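Local coordinates for protein manganese-dependent inorganic pyrophosphatase (PDB 2EB0) that hydrolyses inorganic diphosphate to two phosphates, using a pair of manganese ions bound in each subunit, at residues E79-V91 with I99-I113. Numbering follows the deposited sequence.
Sequences EGKLIAIIDHHKV and ILYYAKPVGSTATVI. With MN (manganese (II) ion), chain E.
The ring of H88 meets V106 O at its edge and has S108 CA and T109 N over one face, illustrating how a second-shell backbone group can aim a metal ligand. H88 ND1 donates to V106 O at 3.0 Å, close to the ring plane. H88 CG sits between backbone N and carbonyl carbon (chi1 68°), which turns H88 NE2 onto the manganese ion at 2.3 Å; D13, D66 and D147 complete that site. Upstream, strands 81-87 and 100-103 run parallel in the DHH-domain sheet, tied by bonds such as Y102 N to I85 O (2.8 Å), and strand 100-103 pairs antiparallel with a strand of the second subunit, so the sheet crosses the interface. I85 lies over one face of the Y101 ring, its CB 4.0 Å from the centroid, and V91 CG2 approaches the hydroxyl. That hydroxyl bonds S68 and donates to a water shared with D87 OD1 and H89 O. A leucine at Y101 would probably leave this water without one anchor and I85 without its aromatic cover. D87 OD2 accepts from H88 N and, on its syn side, from H89 ND1 (2.6 Å). With ND1 committed to a carbonyl, H88 coordinates through NE2, its rotation fixed from both ends.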
loop_
_atom_site.group_PDB
_atom_site.type_symbol
_atom_site.label_atom_id
_atom_site.label_comp_id
_atom_site.label_asym_id
_atom_site.label_seq_id
_atom_site.Cartn_x
_atom_site.Cartn_y
_atom_site.Cartn_z
ATOM N N GLU B 79 12.940 -13.457 4.506
ATOM C CA GLU B 79 14.110 -13.533 5.368
ATOM C C GLU B 79 14.885 -12.229 5.450
ATOM O O GLU B 79 15.850 -12.113 6.207
ATOM C CB GLU B 79 15.026 -14.667 4.909
ATOM C CG GLU B 79 14.555 -16.037 5.371
ATOM C CD GLU B 79 15.493 -17.147 4.957
ATOM O OE1 GLU B 79 15.401 -17.599 3.799
ATOM O OE2 GLU B 79 16.332 -17.558 5.787
ATOM N N GLY B 80 14.457 -11.245 4.670
ATOM C CA GLY B 80 15.116 -9.958 4.693
ATOM C C GLY B 80 14.366 -9.026 5.620
ATOM O O GLY B 80 13.342 -9.397 6.179
ATOM N N LYS B 81 14.876 -7.814 5.784
ATOM C CA LYS B 81 14.245 -6.820 6.641
ATOM C C LYS B 81 13.664 -5.725 5.739
ATOM O O LYS B 81 14.354 -4.760 5.405
ATOM C CB LYS B 81 15.290 -6.232 7.590
ATOM C CG LYS B 81 14.750 -5.681 8.895
ATOM C CD LYS B 81 14.183 -4.285 8.748
ATOM C CE LYS B 81 13.838 -3.706 10.118
ATOM N NZ LYS B 81 13.264 -2.335 10.033
ATOM N N LEU B 82 12.395 -5.887 5.353
ATOM C CA LEU B 82 11.707 -4.930 4.480
ATOM C C LEU B 82 11.521 -3.571 5.160
ATOM O O LEU B 82 10.760 -3.451 6.121
ATOM C CB LEU B 82 10.337 -5.482 4.076
ATOM C CG LEU B 82 9.919 -5.414 2.602
ATOM C CD1 LEU B 82 8.403 -5.610 2.500
ATOM C CD2 LEU B 82 10.317 -4.077 1.996
ATOM N N ILE B 83 12.211 -2.554 4.646
ATOM C CA ILE B 83 12.147 -1.195 5.186
ATOM C C ILE B 83 11.067 -0.325 4.521
ATOM O O ILE B 83 10.311 0.378 5.201
ATOM C CB ILE B 83 13.503 -0.459 5.005
ATOM C CG1 ILE B 83 14.619 -1.215 5.729
ATOM C CG2 ILE B 83 13.395 0.985 5.508
ATOM C CD1 ILE B 83 14.538 -1.159 7.245
ATOM N N ALA B 84 10.996 -0.359 3.193
ATOM C CA ALA B 84 10.018 0.467 2.489
ATOM C C ALA B 84 9.681 -0.031 1.095
ATOM O O ALA B 84 10.340 -0.918 0.555
ATOM C CB ALA B 84 10.535 1.921 2.391
ATOM N N ILE B 85 8.634 0.553 0.528
ATOM C CA ILE B 85 8.211 0.240 -0.825
ATOM C C ILE B 85 7.795 1.549 -1.488
ATOM O O ILE B 85 6.924 2.259 -0.978
ATOM C CB ILE B 85 7.021 -0.744 -0.856
ATOM C CG1 ILE B 85 7.451 -2.108 -0.299
ATOM C CG2 ILE B 85 6.525 -0.900 -2.281
ATOM C CD1 ILE B 85 6.360 -3.163 -0.325
ATOM N N ILE B 86 8.448 1.867 -2.604
ATOM C CA ILE B 86 8.174 3.065 -3.390
ATOM C C ILE B 86 7.826 2.515 -4.766
ATOM O O ILE B 86 8.692 2.002 -5.485
ATOM C CB ILE B 86 9.412 3.962 -3.462
ATOM C CG1 ILE B 86 9.881 4.289 -2.040
ATOM C CG2 ILE B 86 9.090 5.239 -4.230
ATOM C CD1 ILE B 86 8.861 5.057 -1.215
ATOM N N ASP B 87 6.558 2.643 -5.144
ATOM C CA ASP B 87 6.097 2.036 -6.383
ATOM C C ASP B 87 4.981 2.795 -7.105
ATOM O O ASP B 87 4.601 3.905 -6.719
ATOM C CB ASP B 87 5.606 0.636 -6.009
ATOM C CG ASP B 87 5.434 -0.271 -7.190
ATOM O OD1 ASP B 87 4.811 -1.330 -6.988
ATOM O OD2 ASP B 87 5.914 0.054 -8.301
ATOM N N HIS B 88 4.482 2.194 -8.180
ATOM C CA HIS B 88 3.373 2.762 -8.923
ATOM C C HIS B 88 2.529 1.629 -9.515
ATOM O O HIS B 88 1.813 1.805 -10.498
ATOM C CB HIS B 88 3.856 3.736 -10.013
ATOM C CG HIS B 88 4.591 3.088 -11.143
ATOM N ND1 HIS B 88 4.233 3.278 -12.462
ATOM C CD2 HIS B 88 5.702 2.319 -11.162
ATOM C CE1 HIS B 88 5.095 2.657 -13.244
ATOM N NE2 HIS B 88 5.998 2.070 -12.479
ATOM N N HIS B 89 2.625 0.460 -8.901
ATOM C CA HIS B 89 1.836 -0.687 -9.329
ATOM C C HIS B 89 0.797 -0.919 -8.247
ATOM O O HIS B 89 0.785 -0.219 -7.233
ATOM C CB HIS B 89 2.702 -1.940 -9.471
ATOM C CG HIS B 89 3.745 -1.836 -10.534
ATOM N ND1 HIS B 89 4.945 -1.188 -10.339
ATOM C CD2 HIS B 89 3.756 -2.272 -11.817
ATOM C CE1 HIS B 89 5.652 -1.227 -11.456
ATOM N NE2 HIS B 89 4.952 -1.879 -12.369
ATOM N N LYS B 90 -0.080 -1.887 -8.472
ATOM C CA LYS B 90 -1.112 -2.243 -7.504
ATOM C C LYS B 90 -0.406 -2.813 -6.274
ATOM O O LYS B 90 0.756 -3.198 -6.355
ATOM C CB LYS B 90 -2.014 -3.332 -8.091
ATOM C CG LYS B 90 -1.300 -4.671 -8.258
ATOM C CD LYS B 90 -2.057 -5.582 -9.208
ATOM C CE LYS B 90 -1.478 -6.988 -9.228
ATOM N NZ LYS B 90 -1.729 -7.710 -7.947
ATOM N N VAL B 91 -1.097 -2.869 -5.141
ATOM C CA VAL B 91 -0.493 -3.448 -3.952
ATOM C C VAL B 91 -0.593 -4.970 -4.093
ATOM O O VAL B 91 -1.684 -5.517 -4.283
ATOM C CB VAL B 91 -1.220 -3.021 -2.664
ATOM C CG1 VAL B 91 -0.598 -3.737 -1.474
ATOM C CG2 VAL B 91 -1.119 -1.507 -2.485
ATOM N N ILE B 99 5.201 -0.393 7.690
ATOM C CA ILE B 99 6.323 -0.058 6.834
ATOM C C ILE B 99 6.083 1.251 6.109
ATOM O O ILE B 99 4.946 1.708 6.020
ATOM C CB ILE B 99 6.506 -1.201 5.803
ATOM C CG1 ILE B 99 7.552 -2.185 6.316
ATOM C CG2 ILE B 99 6.816 -0.654 4.422
ATOM C CD1 ILE B 99 7.584 -3.481 5.552
ATOM N N LEU B 100 7.154 1.875 5.625
ATOM C CA LEU B 100 6.993 3.090 4.840
ATOM C C LEU B 100 6.539 2.551 3.485
ATOM O O LEU B 100 7.232 1.740 2.854
ATOM C CB LEU B 100 8.312 3.831 4.670
ATOM C CG LEU B 100 8.291 4.875 3.543
ATOM C CD1 LEU B 100 7.368 6.031 3.891
ATOM C CD2 LEU B 100 9.689 5.382 3.315
ATOM N N TYR B 101 5.361 2.969 3.049
ATOM C CA TYR B 101 4.845 2.505 1.774
ATOM C C TYR B 101 4.346 3.717 1.017
ATOM O O TYR B 101 3.473 4.429 1.500
ATOM C CB TYR B 101 3.699 1.522 1.999
ATOM C CG TYR B 101 3.358 0.703 0.786
ATOM C CD1 TYR B 101 3.012 1.313 -0.422
ATOM C CD2 TYR B 101 3.401 -0.685 0.832
ATOM C CE1 TYR B 101 2.719 0.559 -1.555
ATOM C CE2 TYR B 101 3.110 -1.448 -0.294
ATOM C CZ TYR B 101 2.770 -0.818 -1.482
ATOM O OH TYR B 101 2.478 -1.572 -2.591
ATOM N N TYR B 102 4.906 3.958 -0.162
ATOM C CA TYR B 102 4.486 5.105 -0.952
ATOM C C TYR B 102 4.346 4.754 -2.429
ATOM O O TYR B 102 5.343 4.509 -3.122
ATOM C CB TYR B 102 5.479 6.260 -0.775
ATOM C CG TYR B 102 5.052 7.543 -1.455
ATOM C CD1 TYR B 102 3.734 8.002 -1.362
ATOM C CD2 TYR B 102 5.963 8.304 -2.188
ATOM C CE1 TYR B 102 3.339 9.179 -1.986
ATOM C CE2 TYR B 102 5.575 9.488 -2.813
ATOM C CZ TYR B 102 4.264 9.919 -2.710
ATOM O OH TYR B 102 3.871 11.077 -3.338
ATOM N N ALA B 103 3.100 4.712 -2.895
ATOM C CA ALA B 103 2.818 4.412 -4.295
ATOM C C ALA B 103 1.762 5.359 -4.885
ATOM O O ALA B 103 0.738 5.633 -4.264
ATOM C CB ALA B 103 2.370 2.947 -4.445
ATOM N N LYS B 104 2.033 5.880 -6.076
ATOM C CA LYS B 104 1.099 6.774 -6.756
ATOM C C LYS B 104 0.806 6.153 -8.105
ATOM O O LYS B 104 1.708 5.638 -8.762
ATOM C CB LYS B 104 1.705 8.169 -6.967
ATOM C CG LYS B 104 1.975 8.937 -5.685
ATOM C CD LYS B 104 2.660 10.284 -5.935
ATOM C CE LYS B 104 1.670 11.445 -6.105
ATOM N NZ LYS B 104 0.969 11.470 -7.413
ATOM N N PRO B 105 -0.460 6.178 -8.537
ATOM C CA PRO B 105 -0.737 5.578 -9.844
ATOM C C PRO B 105 -0.310 6.476 -11.018
ATOM O O PRO B 105 -1.150 6.966 -11.768
ATOM C CB PRO B 105 -2.242 5.319 -9.794
ATOM C CG PRO B 105 -2.757 6.457 -8.940
ATOM C CD PRO B 105 -1.701 6.575 -7.838
ATOM N N VAL B 106 0.997 6.690 -11.169
ATOM C CA VAL B 106 1.525 7.503 -12.265
ATOM C C VAL B 106 2.258 6.636 -13.290
ATOM O O VAL B 106 2.239 5.408 -13.208
ATOM C CB VAL B 106 2.493 8.598 -11.768
ATOM C CG1 VAL B 106 1.716 9.703 -11.083
ATOM C CG2 VAL B 106 3.521 8.000 -10.816
ATOM N N GLY B 107 2.910 7.283 -14.251
ATOM C CA GLY B 107 3.602 6.551 -15.294
ATOM C C GLY B 107 4.833 5.770 -14.877
ATOM O O GLY B 107 5.182 4.781 -15.520
ATOM N N SER B 108 5.503 6.195 -13.811
ATOM C CA SER B 108 6.702 5.490 -13.393
ATOM C C SER B 108 7.106 5.787 -11.971
ATOM O O SER B 108 6.703 6.802 -11.392
ATOM C CB SER B 108 7.879 5.861 -14.296
ATOM O OG SER B 108 8.348 7.165 -13.988
ATOM N N THR B 109 7.929 4.899 -11.423
ATOM C CA THR B 109 8.430 5.071 -10.070
ATOM C C THR B 109 9.316 6.321 -10.051
ATOM O O THR B 109 9.378 7.041 -9.048
ATOM C CB THR B 109 9.249 3.848 -9.633
ATOM O OG1 THR B 109 8.426 2.673 -9.718
ATOM C CG2 THR B 109 9.748 4.022 -8.205
ATOM N N ALA B 110 9.983 6.578 -11.175
ATOM C CA ALA B 110 10.862 7.735 -11.303
ATOM C C ALA B 110 10.076 9.034 -11.098
ATOM O O ALA B 110 10.566 9.969 -10.464
ATOM C CB ALA B 110 11.538 7.726 -12.678
ATOM N N THR B 111 8.858 9.084 -11.636
ATOM C CA THR B 111 7.993 10.247 -11.493
ATOM C C THR B 111 7.726 10.534 -10.018
ATOM O O THR B 111 7.808 11.679 -9.577
ATOM C CB THR B 111 6.638 10.025 -12.201
ATOM O OG1 THR B 111 6.867 9.795 -13.590
ATOM C CG2 THR B 111 5.730 11.250 -12.053
ATOM N N VAL B 112 7.403 9.489 -9.260
ATOM C CA VAL B 112 7.135 9.623 -7.833
ATOM C C VAL B 112 8.330 10.229 -7.092
ATOM O O VAL B 112 8.180 11.122 -6.255
ATOM C CB VAL B 112 6.852 8.255 -7.191
ATOM C CG1 VAL B 112 6.575 8.430 -5.701
ATOM C CG2 VAL B 112 5.691 7.590 -7.881
ATOM N N ILE B 113 9.516 9.711 -7.389
ATOM C CA ILE B 113 10.739 10.173 -6.749
ATOM C C ILE B 113 11.061 11.618 -7.103
ATOM O O ILE B 113 11.449 12.406 -6.236
ATOM C CB ILE B 113 11.926 9.266 -7.139
ATOM C CG1 ILE B 113 11.681 7.855 -6.606
ATOM C CG2 ILE B 113 13.233 9.823 -6.573
ATOM C CD1 ILE B 113 12.741 6.850 -7.012
HETATM MN MN MN E . 7.914 1.200 -13.514
HETATM O O HOH W 1 2.563 -0.534 -4.970
HETATM O O HOH W 2 0.485 3.495 -12.131
#